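Local coordinates for sugar ABC transporter (PDB 4RXT), which binds arabinose in its pyranose form and probably delivers sugar to an ABC transporter as its solute-binding protein, at residues P8-D13 with I52-N57; Q149-F154 with V168-A173; Q210-N215 with S238-G243. One frame throughout, in Å; residues are numbered along the deposited sequence.

How the contacts relate
Followed from the N terminus, the three contacts come in series: each closes its loop before the next opens, and none nests or crosses. Contact 1 closes first, laying helix 48-60 against strand 9-11 in the lobe built round the parallel sheet that holds that strand. Contact 2 ties helix 145-161 to strand 165-172 in the second sheet, and contact 3 joins the end of helix 202-214 to the turn before strand 243-246 of that same sheet. Contacts 1 and 2 both reach the sugar, through Lys12 and Arg150, although their nearest atoms are about 7 Å apart. Contact 3 lies away from the sugar site. The centres of contacts 1 and 3 are about 34 Å apart.

Contact 1. Residues P8-D13 with I52-N57; sequences PIIVKD and ISILEN. With ARA (alpha-L-arabinopyranose), chain B.
A single side chain, Ile10, carries one whole side of this contact, spanning two successive residues of the helix. Its CG2 methyl rests against CG2 of Ile54 at 4.0 Å, with CG1 of Ile10 almost as near to that same methyl, the two side chains sliding past each other in opposite directions. The end of the longer branch, CD1, goes on to lie 3.8 Å from CA of Leu55 and so presses on the helix backbone itself; the same methyl also packs against CD1 of Leu55, the side chains crossing at about a right angle. The torsions of Ile10 turn CG2 toward Ile54 and carry CD1 on to Leu55: CG1 is anti to the carbonyl carbon (chi1 -56°) and CD1 extends it (chi2 169°), while CG2 is left anti to the backbone N. All the touching groups are apolar, and the joint is made by packing alone.

Two residues further along the chain, Lys12 uses an extended side chain to bring NZ to 3.1 Å from O3 of the arabinose, a hydrogen bond. Ile10 thus packs under the helix while Lys12, at the C-terminal end of the strand, reaches the sugar; binding at the C-terminal ends of the parallel strands is characteristic of the periplasmic binding protein fold. Strand 9-11 runs between strands 39-41 and 66-68 of a parallel sheet; helix 48-60 lies over the Ile10 side of it, where Ile54 also touches Leu40 and Leu55 touches Ile66, while Ile9 faces helix 17-33.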
ATOM      1  N   PRO A   8       1.343  21.058  -0.560  1.00 12.99           N
ATOM      2  CA  PRO A   8       0.914  20.037  -1.487  1.00 12.49           C
ATOM      3  C   PRO A   8       1.111  18.628  -0.945  1.00 13.05           C
ATOM      4  O   PRO A   8       2.041  18.368  -0.170  1.00 16.36           O
ATOM      5  CB  PRO A   8       1.812  20.233  -2.708  1.00 16.22           C
ATOM      6  CG  PRO A   8       2.419  21.573  -2.540  1.00 19.28           C
ATOM      7  CD  PRO A   8       2.510  21.773  -1.075  1.00 14.93           C
ATOM      8  N   ILE A   9       0.247  17.739  -1.399  1.00 13.02           N
ATOM      9  CA  ILE A   9       0.420  16.298  -1.200  1.00 13.52           C
ATOM     10  C   ILE A   9       0.532  15.643  -2.576  1.00 11.37           C
ATOM     11  O   ILE A   9      -0.277  15.924  -3.485  1.00 13.53           O
ATOM     12  CB  ILE A   9      -0.730  15.647  -0.374  1.00 12.94           C
ATOM     13  CG1 ILE A   9      -0.392  14.174  -0.085  1.00 15.65           C
ATOM     14  CG2 ILE A   9      -2.124  15.886  -0.993  1.00 15.38           C
ATOM     15  CD1 ILE A   9      -1.190  13.602   1.078  1.00 17.17           C
ATOM     16  N   ILE A  10       1.552  14.800  -2.705  1.00 13.03           N
ATOM     17  CA  ILE A  10       1.859  14.122  -3.953  1.00 10.87           C
ATOM     18  C   ILE A  10       1.720  12.640  -3.700  1.00 13.10           C
ATOM     19  O   ILE A  10       2.496  12.038  -2.965  1.00 12.89           O
ATOM     20  CB  ILE A  10       3.301  14.433  -4.448  1.00 13.66           C
ATOM     21  CG1 ILE A  10       3.496  15.943  -4.584  1.00 15.63           C
ATOM     22  CG2 ILE A  10       3.585  13.712  -5.776  1.00 13.60           C
ATOM     23  CD1 ILE A  10       4.931  16.362  -4.807  1.00 14.98           C
ATOM     24  N   VAL A  11       0.707  12.051  -4.311  1.00 11.60           N
ATOM     25  CA  VAL A  11       0.435  10.630  -4.181  1.00 11.64           C
ATOM     26  C   VAL A  11       1.001   9.857  -5.363  1.00 12.57           C
ATOM     27  O   VAL A  11       1.437  10.468  -6.342  1.00 13.29           O
ATOM     28  CB  VAL A  11      -1.052  10.339  -3.997  1.00 12.19           C
ATOM     29  CG1 VAL A  11      -1.549  11.001  -2.705  1.00 15.86           C
ATOM     30  CG2 VAL A  11      -1.850  10.810  -5.212  1.00 15.01           C
ATOM     31  N   LYS A  12       1.039   8.526  -5.260  1.00 11.85           N
ATOM     32  CA  LYS A  12       1.590   7.712  -6.375  1.00 12.55           C
ATOM     33  C   LYS A  12       0.668   7.692  -7.603  1.00 13.42           C
ATOM     34  O   LYS A  12       1.134   7.535  -8.717  1.00 13.99           O
ATOM     35  CB  LYS A  12       1.831   6.258  -5.945  1.00 12.19           C
ATOM     36  CG  LYS A  12       2.796   6.060  -4.791  1.00 12.79           C
ATOM     37  CD  LYS A  12       3.146   4.601  -4.638  1.00 11.62           C
ATOM     38  CE  LYS A  12       4.058   4.330  -3.463  1.00 14.30           C
ATOM     39  NZ  LYS A  12       4.498   2.901  -3.490  1.00 17.74           N
ATOM     40  N   ASP A  13      -0.660   7.716  -7.384  1.00 12.09           N
ATOM     41  CA  ASP A  13      -1.606   7.511  -8.490  1.00 15.37           C
ATOM     42  C   ASP A  13      -2.975   8.028  -8.061  1.00 16.21           C
ATOM     43  O   ASP A  13      -3.638   7.434  -7.221  1.00 15.98           O
ATOM     44  CB  ASP A  13      -1.679   6.017  -8.861  1.00 15.17           C
ATOM     45  CG  ASP A  13      -2.690   5.709 -10.019  1.00 16.81           C
ATOM     46  OD1 ASP A  13      -3.451   6.608 -10.449  1.00 18.41           O
ATOM     47  OD2 ASP A  13      -2.759   4.550 -10.476  1.00 22.67           O
ATOM     48  N   ILE A  52       8.421  12.519 -10.310  1.00 14.32           N
ATOM     49  CA  ILE A  52       9.604  13.360 -10.136  1.00 14.04           C
ATOM     50  C   ILE A  52       9.346  14.784 -10.687  1.00 14.91           C
ATOM     51  O   ILE A  52       9.671  15.783 -10.047  1.00 16.65           O
ATOM     52  CB  ILE A  52      10.843  12.702 -10.763  1.00 15.72           C
ATOM     53  CG1 ILE A  52      11.218  11.428  -9.998  1.00 15.98           C
ATOM     54  CG2 ILE A  52      12.035  13.670 -10.729  1.00 16.96           C
ATOM     55  CD1 ILE A  52      12.261  10.592 -10.721  1.00 20.51           C
ATOM     56  N   SER A  53       8.765  14.846 -11.878  0.50 15.88           N
ATOM     57  CA  SER A  53       8.401  16.121 -12.499  0.50 16.84           C
ATOM     58  C   SER A  53       7.459  16.939 -11.632  0.50 14.73           C
ATOM     59  O   SER A  53       7.651  18.136 -11.428  0.50 17.94           O
ATOM     60  CB  SER A  53       7.756  15.879 -13.875  0.50 18.99           C
ATOM     61  OG  SER A  53       8.702  15.365 -14.791  0.50 35.05           O
ATOM     62  N   ILE A  54       6.451  16.270 -11.101  1.00 15.83           N
ATOM     63  CA  ILE A  54       5.486  16.923 -10.206  1.00 17.17           C
ATOM     64  C   ILE A  54       6.168  17.459  -8.939  1.00 13.19           C
ATOM     65  O   ILE A  54       5.908  18.604  -8.537  1.00 15.98           O
ATOM     66  CB  ILE A  54       4.316  15.954  -9.870  1.00 14.44           C
ATOM     67  CG1 ILE A  54       3.474  15.722 -11.119  1.00 16.93           C
ATOM     68  CG2 ILE A  54       3.458  16.450  -8.685  1.00 18.07           C
ATOM     69  CD1 ILE A  54       2.584  14.507 -11.012  1.00 19.50           C
ATOM     70  N   LEU A  55       7.035  16.648  -8.328  1.00 13.87           N
ATOM     71  CA  LEU A  55       7.811  17.106  -7.186  1.00 13.42           C
ATOM     72  C   LEU A  55       8.645  18.340  -7.521  1.00 14.98           C
ATOM     73  O   LEU A  55       8.604  19.334  -6.793  1.00 16.31           O
ATOM     74  CB  LEU A  55       8.682  15.999  -6.662  1.00 14.67           C
ATOM     75  CG  LEU A  55       9.601  16.391  -5.518  1.00 15.78           C
ATOM     76  CD1 LEU A  55       8.787  16.839  -4.316  1.00 13.55           C
ATOM     77  CD2 LEU A  55      10.429  15.194  -5.133  1.00 15.44           C
ATOM     78  N   GLU A  56       9.381  18.281  -8.634  1.00 17.95           N
ATOM     79  CA  GLU A  56      10.220  19.427  -9.060  1.00 16.91           C
ATOM     80  C   GLU A  56       9.397  20.697  -9.217  1.00 16.52           C
ATOM     81  O   GLU A  56       9.823  21.786  -8.798  1.00 18.55           O
ATOM     82  CB  GLU A  56      10.992  19.104 -10.348  1.00 16.44           C
ATOM     83  CG  GLU A  56      12.143  18.141 -10.057  1.00 19.76           C
ATOM     84  CD  GLU A  56      12.718  17.436 -11.296  1.00 19.45           C
ATOM     85  OE1 GLU A  56      12.115  17.558 -12.398  1.00 20.96           O
ATOM     86  OE2 GLU A  56      13.779  16.731 -11.168  1.00 23.20           O
ATOM     87  N   ASN A  57       8.202  20.560  -9.808  1.00 14.97           N
ATOM     88  CA  ASN A  57       7.342  21.706 -10.096  1.00 16.78           C
ATOM     89  C   ASN A  57       6.766  22.258  -8.784  1.00 19.26           C
ATOM     90  O   ASN A  57       6.666  23.470  -8.578  1.00 20.71           O
ATOM     91  CB  ASN A  57       6.188  21.277 -11.019  1.00 23.19           C
ATOM     92  CG  ASN A  57       6.382  21.694 -12.447  1.00 69.72           C
ATOM     93  OD1 ASN A  57       6.442  22.888 -12.755  1.00 60.99           O
ATOM     94  ND2 ASN A  57       6.427  20.714 -13.340  1.00 63.40           N
TER
HETATM   95  C1  ARA B 401      -1.108   0.391  -1.233  1.00 14.51           C
HETATM   96  C2  ARA B 401       0.386   0.622  -0.932  1.00 21.84           C
HETATM   97  C3  ARA B 401       0.941   1.653  -1.900  1.00 26.15           C
HETATM   98  C4  ARA B 401       0.629   1.284  -3.361  1.00 25.71           C
HETATM   99  C5  ARA B 401      -0.401   0.238  -3.449  1.00 17.84           C
HETATM  100  O1  ARA B 401      -1.105  -0.903  -0.642  1.00 15.13           O
HETATM  101  O2  ARA B 401       0.567   1.114   0.409  1.00 15.75           O
HETATM  102  O3  ARA B 401       2.341   1.820  -1.623  1.00 21.89           O
HETATM  103  O4  ARA B 401       1.714   0.618  -4.012  1.00 34.06           O
HETATM  104  O5  ARA B 401      -1.537   0.420  -2.588  1.00 22.23           O

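Contact 2. Residues Q149-F154 with V168-A173; sequences QRRTGF and VADKYA. With ARA (alpha-L-arabinopyranose), chain B.
Arg151 and Asp170 are joined by a salt bridge that pins a helix to the strand following it within a beta-alpha-beta unit, strand 133-139, helix 145-161 and strand 165-172, of the periplasmic binding protein fold. Arg151 approaches side-on, presenting NE and NH2 to the two carboxylate oxygens. NE gives OD1 of Asp170 a nearly straight bond of 3.1 Å, with an angle of 164° at the hydrogen; it arrives at the syn lone pair, and OD1 lies in the guanidinium plane. NH2 comes closer, 2.6 Å from OD2 of Asp170, but this bond is more bent at 138°, and the donor stands slightly out of the carboxylate plane. The two flat groups are nearly coplanar, 26° apart, which suits a two-nitrogen grip. The reach comes from an arginine chain extended from CG to NE, with CG anti to the backbone N.

Tyr172, two residues along the same side of the strand, adds a lesser contact. Its side chain and that of Arg151 cross at about a right angle, and its hydroxyl is hydrogen-bonded to Glu148, one turn back on the helix, so the strand is held to the helix at a second place. The next residue back from Arg151, Arg150, turns instead to the ligand: NH1 reaches O1 of the arabinose and NH2 reaches O2, each at 2.9 Å, while Asn109 holds NE and the carbonyl of Ser200 takes a further bond from NH1. OH of Tyr172 sits 3.3 Å from CD of Arg151.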
ATOM      1  N   GLN A 149       9.235  -4.380   0.787  1.00 13.74           N
ATOM      2  CA  GLN A 149       9.222  -4.780   2.202  1.00 12.49           C
ATOM      3  C   GLN A 149       8.159  -5.842   2.510  1.00 11.93           C
ATOM      4  O   GLN A 149       8.391  -6.759   3.281  1.00 12.44           O
ATOM      5  CB  GLN A 149       9.081  -3.580   3.122  1.00 13.70           C
ATOM      6  CG  GLN A 149      10.330  -2.738   3.098  1.00 15.93           C
ATOM      7  CD  GLN A 149      10.244  -1.556   4.016  1.00 21.42           C
ATOM      8  OE1 GLN A 149       9.204  -0.954   4.133  1.00 26.07           O
ATOM      9  NE2 GLN A 149      11.342  -1.213   4.672  1.00 37.52           N
ATOM     10  N   ARG A 150       6.966  -5.696   1.929  1.00 12.43           N
ATOM     11  CA  ARG A 150       5.905  -6.721   2.109  1.00 13.72           C
ATOM     12  C   ARG A 150       6.389  -8.055   1.563  1.00 11.26           C
ATOM     13  O   ARG A 150       6.210  -9.116   2.180  1.00 12.13           O
ATOM     14  CB  ARG A 150       4.610  -6.298   1.435  1.00 13.38           C
ATOM     15  CG  ARG A 150       4.035  -5.076   2.071  1.00 12.33           C
ATOM     16  CD  ARG A 150       2.863  -4.535   1.290  1.00 13.13           C
ATOM     17  NE  ARG A 150       2.567  -3.191   1.770  1.00 12.52           N
ATOM     18  CZ  ARG A 150       1.742  -2.326   1.224  1.00 14.38           C
ATOM     19  NH1 ARG A 150       0.978  -2.671   0.181  1.00 12.83           N
ATOM     20  NH2 ARG A 150       1.658  -1.141   1.779  1.00 14.50           N
ATOM     21  N   ARG A 151       7.029  -8.012   0.408  1.00 11.43           N
ATOM     22  CA  ARG A 151       7.555  -9.226  -0.196  1.00 12.16           C
ATOM     23  C   ARG A 151       8.580  -9.905   0.729  1.00 13.51           C
ATOM     24  O   ARG A 151       8.506 -11.095   0.986  1.00 13.78           O
ATOM     25  CB  ARG A 151       8.162  -8.910  -1.560  1.00 12.22           C
ATOM     26  CG  ARG A 151       8.974 -10.032  -2.191  1.00 13.53           C
ATOM     27  CD  ARG A 151       9.435  -9.671  -3.592  1.00 17.78           C
ATOM     28  NE  ARG A 151      10.222 -10.741  -4.194  1.00 17.59           N
ATOM     29  CZ  ARG A 151      11.475 -11.027  -3.862  1.00 18.14           C
ATOM     30  NH1 ARG A 151      12.112 -10.305  -2.958  1.00 27.48           N
ATOM     31  NH2 ARG A 151      12.073 -12.037  -4.444  1.00 33.34           N
ATOM     32  N   THR A 152       9.500  -9.115   1.245  1.00 12.77           N
ATOM     33  CA  THR A 152      10.532  -9.629   2.168  1.00 13.99           C
ATOM     34  C   THR A 152       9.884 -10.220   3.426  1.00 13.62           C
ATOM     35  O   THR A 152      10.205 -11.323   3.867  1.00 14.63           O
ATOM     36  CB  THR A 152      11.520  -8.501   2.509  1.00 14.57           C
ATOM     37  OG1 THR A 152      12.242  -8.147   1.322  1.00 19.56           O
ATOM     38  CG2 THR A 152      12.536  -8.968   3.542  1.00 19.19           C
ATOM     39  N   GLY A 153       8.961  -9.475   4.019  1.00 11.94           N
ATOM     40  CA  GLY A 153       8.374  -9.907   5.259  1.00 13.64           C
ATOM     41  C   GLY A 153       7.644 -11.230   5.042  1.00 12.88           C
ATOM     42  O   GLY A 153       7.740 -12.166   5.855  1.00 15.37           O
ATOM     43  N   PHE A 154       6.901 -11.328   3.929  1.00 10.90           N
ATOM     44  CA  PHE A 154       6.195 -12.554   3.575  1.00 11.50           C
ATOM     45  C   PHE A 154       7.131 -13.737   3.353  1.00 13.02           C
ATOM     46  O   PHE A 154       6.935 -14.826   3.918  1.00 14.43           O
ATOM     47  CB  PHE A 154       5.324 -12.279   2.325  1.00 11.56           C
ATOM     48  CG  PHE A 154       4.617 -13.508   1.788  1.00 10.75           C
ATOM     49  CD1 PHE A 154       3.393 -13.915   2.305  1.00 12.17           C
ATOM     50  CD2 PHE A 154       5.158 -14.230   0.734  1.00 16.17           C
ATOM     51  CE1 PHE A 154       2.759 -15.040   1.814  1.00 13.54           C
ATOM     52  CE2 PHE A 154       4.504 -15.341   0.219  1.00 13.49           C
ATOM     53  CZ  PHE A 154       3.315 -15.755   0.768  1.00 13.24           C
ATOM     54  N   VAL A 168       6.464 -21.052  -5.237  1.00 14.03           N
ATOM     55  CA  VAL A 168       6.691 -21.533  -6.591  1.00 15.94           C
ATOM     56  C   VAL A 168       6.658 -20.445  -7.658  1.00 15.25           C
ATOM     57  O   VAL A 168       7.034 -20.687  -8.783  1.00 20.02           O
ATOM     58  CB  VAL A 168       5.757 -22.708  -6.976  1.00 14.11           C
ATOM     59  CG1 VAL A 168       5.890 -23.840  -5.974  1.00 19.95           C
ATOM     60  CG2 VAL A 168       4.294 -22.276  -7.047  1.00 15.96           C
ATOM     61  N   ALA A 169       6.192 -19.256  -7.305  1.00 11.50           N
ATOM     62  CA  ALA A 169       6.236 -18.110  -8.231  1.00 12.68           C
ATOM     63  C   ALA A 169       6.280 -16.820  -7.445  1.00 12.58           C
ATOM     64  O   ALA A 169       5.675 -16.703  -6.356  1.00 14.03           O
ATOM     65  CB  ALA A 169       5.088 -18.110  -9.218  1.00 16.86           C
ATOM     66  N   ASP A 170       7.022 -15.863  -8.004  1.00 13.06           N
ATOM     67  CA  ASP A 170       7.224 -14.556  -7.387  1.00 13.42           C
ATOM     68  C   ASP A 170       7.171 -13.587  -8.550  1.00 12.89           C
ATOM     69  O   ASP A 170       8.140 -13.443  -9.263  1.00 16.25           O
ATOM     70  CB  ASP A 170       8.563 -14.616  -6.676  1.00 17.92           C
ATOM     71  CG  ASP A 170       8.985 -13.344  -5.978  1.00 27.98           C
ATOM     72  OD1 ASP A 170       8.395 -12.263  -6.111  1.00 27.37           O
ATOM     73  OD2 ASP A 170      10.017 -13.446  -5.280  1.00 57.21           O
ATOM     74  N   LYS A 171       5.985 -13.029  -8.807  1.00 14.23           N
ATOM     75  CA  LYS A 171       5.710 -12.343 -10.074  1.00 12.82           C
ATOM     76  C   LYS A 171       5.432 -10.871  -9.844  1.00 11.00           C
ATOM     77  O   LYS A 171       4.936 -10.476  -8.761  1.00 13.37           O
ATOM     78  CB  LYS A 171       4.494 -12.965 -10.783  1.00 17.91           C
ATOM     79  CG  LYS A 171       4.763 -14.339 -11.332  1.00 22.54           C
ATOM     80  CD  LYS A 171       5.533 -14.154 -12.620  1.00 38.94           C
ATOM     81  CE  LYS A 171       5.583 -15.389 -13.487  1.00 44.06           C
ATOM     82  NZ  LYS A 171       6.894 -15.349 -14.186  1.00 52.32           N
ATOM     83  N   TYR A 172       5.750 -10.079 -10.863  1.00 14.13           N
ATOM     84  CA  TYR A 172       5.458  -8.647 -10.860  1.00 13.11           C
ATOM     85  C   TYR A 172       4.597  -8.316 -12.030  1.00 13.59           C
ATOM     86  O   TYR A 172       4.804  -8.823 -13.132  1.00 15.57           O
ATOM     87  CB  TYR A 172       6.748  -7.829 -10.990  1.00 14.21           C
ATOM     88  CG  TYR A 172       7.642  -7.874  -9.743  1.00 13.20           C
ATOM     89  CD1 TYR A 172       8.587  -8.886  -9.554  1.00 19.91           C
ATOM     90  CD2 TYR A 172       7.522  -6.911  -8.765  1.00 15.37           C
ATOM     91  CE1 TYR A 172       9.385  -8.921  -8.421  1.00 19.16           C
ATOM     92  CE2 TYR A 172       8.311  -6.930  -7.654  1.00 14.72           C
ATOM     93  CZ  TYR A 172       9.262  -7.921  -7.493  1.00 18.82           C
ATOM     94  OH  TYR A 172      10.058  -7.898  -6.345  1.00 19.87           O
ATOM     95  N   ALA A 173       3.672  -7.415 -11.777  1.00 15.84           N
ATOM     96  CA  ALA A 173       2.781  -6.912 -12.808  1.00 13.63           C
ATOM     97  C   ALA A 173       3.356  -5.553 -13.299  1.00 16.21           C
ATOM     98  O   ALA A 173       4.557  -5.238 -13.082  1.00 18.67           O
ATOM     99  CB  ALA A 173       1.319  -6.821 -12.279  1.00 12.45           C
TER
HETATM  100  C1  ARA B 401      -1.108   0.391  -1.233  1.00 14.51           C
HETATM  101  C2  ARA B 401       0.386   0.622  -0.932  1.00 21.84           C
HETATM  102  C3  ARA B 401       0.941   1.653  -1.900  1.00 26.15           C
HETATM  103  C4  ARA B 401       0.629   1.284  -3.361  1.00 25.71           C
HETATM  104  C5  ARA B 401      -0.401   0.238  -3.449  1.00 17.84           C
HETATM  105  O1  ARA B 401      -1.105  -0.903  -0.642  1.00 15.13           O
HETATM  106  O2  ARA B 401       0.567   1.114   0.409  1.00 15.75           O
HETATM  107  O3  ARA B 401       2.341   1.820  -1.623  1.00 21.89           O
HETATM  108  O4  ARA B 401       1.714   0.618  -4.012  1.00 34.06           O
HETATM  109  O5  ARA B 401      -1.537   0.420  -2.588  1.00 22.23           O

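Contact 3. Residues Q210-N215 with S238-G243; sequences QAIAEN and SGAIAG
Ile212 meets Ala240 chiefly through one branch, and following its side chain outward shows where the contact ends. CB lies 3.9 Å from O of Ala240. From there CG2, anti to the backbone N, comes closer, 3.6 Å from the same carbonyl oxygen, with CB of Ala240 farther off at 4.3 Å. The other branch leaves: CG1 is anti to the carbonyl carbon (chi1 -64°), and CD1 at its tip leads away from Ala240, the side chain as a whole packing also on Val223, Leu217 and Val221.

The neighbouring Ala213 completes the joint, its CB 3.9 Å from CB of Ala240, a methyl-to-methyl contact. With side chains this small the backbones come close, the CA atoms of Ala213 and Ala240 being 5.2 Å apart. Gly239, with positive phi, is the first residue to leave helix 230-238, and Ala240 follows with its CB toward helix 202-214. Beyond it, Ala242 and Gly243 are joined by backbone hydrogen bonds to Val223 and Gly225 of strand 222-226. The contact is plain packing of one helix end against the turn between a helix and the next parallel strand, part of the alternation of helix and parallel strand in the alpha/beta fold of periplasmic binding proteins.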
ATOM      1  N   GLN A 210     -10.452 -11.090  -8.611  1.00 10.47           N
ATOM      2  CA  GLN A 210     -11.326 -11.194  -9.802  1.00 13.22           C
ATOM      3  C   GLN A 210     -11.095 -12.537 -10.493  1.00 13.09           C
ATOM      4  O   GLN A 210     -12.018 -13.223 -10.884  1.00 13.57           O
ATOM      5  CB  GLN A 210     -11.122 -10.023 -10.758  1.00 14.90           C
ATOM      6  CG  GLN A 210     -12.152  -9.880 -11.877  1.00 16.85           C
ATOM      7  CD  GLN A 210     -13.517  -9.409 -11.411  1.00 34.13           C
ATOM      8  OE1 GLN A 210     -13.636  -8.405 -10.701  1.00 56.79           O
ATOM      9  NE2 GLN A 210     -14.549 -10.093 -11.851  1.00 51.70           N
ATOM     10  N   ALA A 211      -9.837 -12.925 -10.657  1.00 12.86           N
ATOM     11  CA  ALA A 211      -9.513 -14.212 -11.292  1.00 12.14           C
ATOM     12  C   ALA A 211     -10.101 -15.418 -10.528  1.00 11.08           C
ATOM     13  O   ALA A 211     -10.667 -16.374 -11.117  1.00 13.53           O
ATOM     14  CB  ALA A 211      -7.987 -14.398 -11.403  1.00 13.28           C
ATOM     15  N   ILE A 212      -9.954 -15.377  -9.200  1.00  9.37           N
ATOM     16  CA  ILE A 212     -10.501 -16.435  -8.371  1.00 12.33           C
ATOM     17  C   ILE A 212     -12.044 -16.455  -8.389  1.00 11.76           C
ATOM     18  O   ILE A 212     -12.635 -17.534  -8.538  1.00 13.35           O
ATOM     19  CB  ILE A 212      -9.965 -16.311  -6.932  1.00 12.21           C
ATOM     20  CG1 ILE A 212      -8.419 -16.515  -6.916  1.00 15.31           C
ATOM     21  CG2 ILE A 212     -10.606 -17.335  -5.994  1.00 13.79           C
ATOM     22  CD1 ILE A 212      -7.866 -17.686  -7.711  1.00 20.93           C
ATOM     23  N   ALA A 213     -12.672 -15.283  -8.276  1.00 11.43           N
ATOM     24  CA  ALA A 213     -14.163 -15.167  -8.322  1.00 13.40           C
ATOM     25  C   ALA A 213     -14.708 -15.694  -9.659  1.00  9.91           C
ATOM     26  O   ALA A 213     -15.660 -16.515  -9.699  1.00 15.46           O
ATOM     27  CB  ALA A 213     -14.597 -13.715  -8.140  1.00 17.09           C
ATOM     28  N   GLU A 214     -14.129 -15.213 -10.762  1.00 12.11           N
ATOM     29  CA  GLU A 214     -14.666 -15.511 -12.096  1.00 12.64           C
ATOM     30  C   GLU A 214     -14.550 -16.967 -12.459  1.00 11.52           C
ATOM     31  O   GLU A 214     -15.351 -17.511 -13.187  1.00 12.55           O
ATOM     32  CB  GLU A 214     -13.989 -14.656 -13.167  1.00 16.42           C
ATOM     33  CG  GLU A 214     -14.351 -13.165 -13.131  1.00 19.74           C
ATOM     34  CD  GLU A 214     -13.554 -12.340 -14.129  1.00 20.36           C
ATOM     35  OE1 GLU A 214     -12.551 -12.856 -14.696  1.00 25.23           O
ATOM     36  OE2 GLU A 214     -13.952 -11.162 -14.318  1.00 26.59           O
ATOM     37  N   ASN A 215     -13.540 -17.629 -11.910  1.00 11.83           N
ATOM     38  CA  ASN A 215     -13.299 -19.019 -12.209  1.00 11.44           C
ATOM     39  C   ASN A 215     -13.789 -19.960 -11.138  1.00 11.17           C
ATOM     40  O   ASN A 215     -13.617 -21.177 -11.234  1.00 11.82           O
ATOM     41  CB  ASN A 215     -11.797 -19.213 -12.458  1.00 10.65           C
ATOM     42  CG  ASN A 215     -11.385 -18.600 -13.762  1.00 12.49           C
ATOM     43  OD1 ASN A 215     -11.785 -19.072 -14.824  1.00 13.54           O
ATOM     44  ND2 ASN A 215     -10.614 -17.539 -13.703  1.00 15.80           N
ATOM     45  N   SER A 238     -17.644 -12.892  -0.322  1.00 19.21           N
ATOM     46  CA  SER A 238     -18.025 -13.978  -1.223  1.00 21.11           C
ATOM     47  C   SER A 238     -17.127 -15.197  -1.022  1.00 25.90           C
ATOM     48  O   SER A 238     -17.495 -16.310  -1.406  1.00 25.24           O
ATOM     49  CB  SER A 238     -17.974 -13.552  -2.690  1.00 20.14           C
ATOM     50  OG  SER A 238     -16.632 -13.530  -3.196  1.00 25.46           O
ATOM     51  N   GLY A 239     -15.940 -14.966  -0.444  1.00 20.09           N
ATOM     52  CA  GLY A 239     -14.946 -15.999  -0.227  1.00 19.97           C
ATOM     53  C   GLY A 239     -13.849 -16.037  -1.271  1.00 17.45           C
ATOM     54  O   GLY A 239     -12.918 -16.815  -1.151  1.00 22.07           O
ATOM     55  N   ALA A 240     -13.945 -15.198  -2.298  1.00 17.15           N
ATOM     56  CA  ALA A 240     -12.859 -15.149  -3.316  1.00 15.04           C
ATOM     57  C   ALA A 240     -11.536 -14.646  -2.777  1.00 15.95           C
ATOM     58  O   ALA A 240     -10.504 -14.968  -3.328  1.00 16.28           O
ATOM     59  CB  ALA A 240     -13.252 -14.330  -4.535  1.00 15.48           C
ATOM     60  N   ILE A 241     -11.602 -13.830  -1.727  1.00 13.95           N
ATOM     61  CA  ILE A 241     -10.436 -13.394  -0.965  1.00 14.90           C
ATOM     62  C   ILE A 241     -10.609 -13.904   0.460  1.00 11.91           C
ATOM     63  O   ILE A 241     -11.700 -13.821   1.015  1.00 12.62           O
ATOM     64  CB  ILE A 241     -10.186 -11.877  -1.018  1.00 12.91           C
ATOM     65  CG1 ILE A 241      -9.738 -11.491  -2.422  1.00 14.65           C
ATOM     66  CG2 ILE A 241      -9.150 -11.469   0.049  1.00 14.46           C
ATOM     67  CD1 ILE A 241      -9.457 -10.013  -2.626  1.00 13.83           C
ATOM     68  N   ALA A 242      -9.545 -14.463   1.055  1.00 13.00           N
ATOM     69  CA  ALA A 242      -9.569 -15.017   2.399  1.00 11.99           C
ATOM     70  C   ALA A 242      -9.263 -13.991   3.483  1.00 12.19           C
ATOM     71  O   ALA A 242      -9.703 -14.120   4.649  1.00 13.51           O
ATOM     72  CB  ALA A 242      -8.595 -16.185   2.502  1.00 14.00           C
ATOM     73  N   GLY A 243      -8.477 -12.985   3.117  1.00 14.02           N
ATOM     74  CA  GLY A 243      -8.076 -11.955   4.062  1.00 11.32           C
ATOM     75  C   GLY A 243      -7.511 -10.775   3.342  1.00  9.01           C
ATOM     76  O   GLY A 243      -6.959 -10.943   2.254  1.00 11.65           O
TER